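Local structure of SIS domain protein (Listeria monocytogenes str. 4b F2365, 3FXA) at residues 11-14 and 15-19. The protein probably acts on or binds phosphorylated sugars, as a putative sugar-phosphate isomerase of the SIS-domain family that assembles from four chains. Residues are numbered along the deposited sequence; the frame is centred on the assembly and turned at random.
Sequences IHQT and WQEEA
With chi1 of Trp15 at -65°, CG stands beside the backbone N and the indole leans back along the N-terminal helix 4-23 toward Ile11, one turn earlier, whose CG2 lies anti to its own N. The pair is an i, i+4 CH-pi contact: the CG2 methyl sits over one face of the six-membered ring, 3.5 Å from its centroid and only 13° off the normal. A beta-branched residue suits this place because its second branch can meet the ring while CG1 runs a different way. His12 approaches obliquely from beyond the benzo rim, on the side of the plane that carries the methyl, CD2 lying 3.8 Å from Trp15 CZ3; the two ring planes are inclined by 48°. Ile11 and Trp15 pack on Ala169, Thr14 on Val172 and Glu18 on Ala165 of the second subunit, making this helix face part of an interface. The broad indole suits it, touching Ile11 and that subunit together while NE1 makes a weak hydrogen bond to Ala165 O there. A more solvent-accessible flank suits polar residues: Gln13 CG, placed beside its own carbonyl carbon, passes 3.7 Å from Glu17 OE2, and the chain then bends at chi2. Regular i, i+4 backbone bonds hold the turn, including Trp15 N to Ile11 O at 3.1 Å. Glu18 N bonds to Thr14 O at 2.9 Å, and Glu18 CG lies 3.5 Å from Thr14 O.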
loop_
_atom_site.group_PDB
_atom_site.type_symbol
_atom_site.label_atom_id
_atom_site.label_comp_id
_atom_site.label_asym_id
_atom_site.label_seq_id
_atom_site.Cartn_x
_atom_site.Cartn_y
_atom_site.Cartn_z
ATOM N N ILE A 11 0.989 -29.857 7.994
ATOM C CA ILE A 11 0.094 -29.117 7.096
ATOM C C ILE A 11 -1.379 -29.466 7.328
ATOM O O ILE A 11 -2.204 -28.582 7.567
ATOM C CB ILE A 11 0.493 -29.303 5.596
ATOM C CG1 ILE A 11 1.774 -28.488 5.314
ATOM C CG2 ILE A 11 -0.650 -28.840 4.647
ATOM C CD1 ILE A 11 2.305 -28.571 3.867
ATOM N N HIS A 12 -1.712 -30.756 7.300
ATOM C CA HIS A 12 -3.124 -31.177 7.523
ATOM C C HIS A 12 -3.714 -30.741 8.862
ATOM O O HIS A 12 -4.918 -30.417 8.926
ATOM C CB HIS A 12 -3.301 -32.704 7.376
ATOM C CG HIS A 12 -3.029 -33.202 5.998
ATOM N ND1 HIS A 12 -2.524 -34.463 5.747
ATOM C CD2 HIS A 12 -3.132 -32.591 4.798
ATOM C CE1 HIS A 12 -2.375 -34.615 4.443
ATOM N NE2 HIS A 12 -2.728 -33.489 3.848
ATOM N N GLN A 13 -2.885 -30.753 9.911
ATOM C CA GLN A 13 -3.292 -30.333 11.252
ATOM C C GLN A 13 -3.678 -28.843 11.213
ATOM O O GLN A 13 -4.717 -28.437 11.749
ATOM C CB GLN A 13 -2.161 -30.561 12.261
ATOM C CG GLN A 13 -2.472 -30.250 13.742
ATOM C CD GLN A 13 -3.057 -31.415 14.532
ATOM O OE1 GLN A 13 -2.824 -31.516 15.736
ATOM N NE2 GLN A 13 -3.775 -32.310 13.865
ATOM N N THR A 14 -2.866 -28.039 10.524
ATOM C CA THR A 14 -3.151 -26.598 10.407
ATOM C C THR A 14 -4.498 -26.365 9.724
ATOM O O THR A 14 -5.303 -25.585 10.229
ATOM C CB THR A 14 -2.017 -25.826 9.672
ATOM O OG1 THR A 14 -0.843 -25.834 10.493
ATOM C CG2 THR A 14 -2.424 -24.382 9.405
ATOM N N TRP A 15 -4.742 -27.052 8.605
ATOM C CA TRP A 15 -6.007 -26.898 7.880
ATOM C C TRP A 15 -7.200 -27.347 8.713
ATOM O O TRP A 15 -8.246 -26.716 8.648
ATOM C CB TRP A 15 -6.000 -27.633 6.538
ATOM C CG TRP A 15 -5.018 -27.103 5.551
ATOM C CD1 TRP A 15 -4.528 -25.808 5.479
ATOM C CD2 TRP A 15 -4.494 -27.785 4.409
ATOM N NE1 TRP A 15 -3.699 -25.684 4.403
ATOM C CE2 TRP A 15 -3.649 -26.876 3.731
ATOM C CE3 TRP A 15 -4.604 -29.099 3.922
ATOM C CZ2 TRP A 15 -2.943 -27.224 2.577
ATOM C CZ3 TRP A 15 -3.909 -29.442 2.751
ATOM C CH2 TRP A 15 -3.079 -28.508 2.103
ATOM N N GLN A 16 -7.026 -28.411 9.505
ATOM C CA GLN A 16 -8.096 -28.893 10.404
ATOM C C GLN A 16 -8.475 -27.798 11.387
ATOM O O GLN A 16 -9.641 -27.474 11.525
ATOM C CB GLN A 16 -7.707 -30.184 11.163
ATOM C CG GLN A 16 -7.731 -31.461 10.328
ATOM C CD GLN A 16 -7.291 -32.690 11.113
ATOM O OE1 GLN A 16 -6.746 -33.640 10.549
ATOM N NE2 GLN A 16 -7.528 -32.675 12.421
ATOM N N GLU A 17 -7.467 -27.204 12.045
ATOM C CA GLU A 17 -7.694 -26.134 13.030
ATOM C C GLU A 17 -8.311 -24.870 12.405
ATOM O O GLU A 17 -9.209 -24.259 13.005
ATOM C CB GLU A 17 -6.420 -25.819 13.823
ATOM C CG GLU A 17 -5.928 -26.997 14.670
ATOM C CD GLU A 17 -4.745 -26.668 15.564
ATOM O OE1 GLU A 17 -4.673 -25.547 16.104
ATOM O OE2 GLU A 17 -3.902 -27.566 15.763
ATOM N N GLU A 18 -7.854 -24.489 11.211
ATOM C CA GLU A 18 -8.434 -23.329 10.496
ATOM C C GLU A 18 -9.881 -23.600 10.080
ATOM O O GLU A 18 -10.746 -22.757 10.288
ATOM C CB GLU A 18 -7.571 -22.903 9.308
ATOM C CG GLU A 18 -6.278 -22.270 9.802
ATOM C CD GLU A 18 -5.497 -21.593 8.704
ATOM O OE1 GLU A 18 -5.446 -22.085 7.561
ATOM O OE2 GLU A 18 -4.922 -20.541 9.008
ATOM N N ALA A 19 -10.150 -24.788 9.529
ATOM C CA ALA A 19 -11.535 -25.150 9.190
ATOM C C ALA A 19 -12.433 -25.094 10.431
ATOM O O ALA A 19 -13.547 -24.559 10.359
ATOM C CB ALA A 19 -11.600 -26.545 8.554
#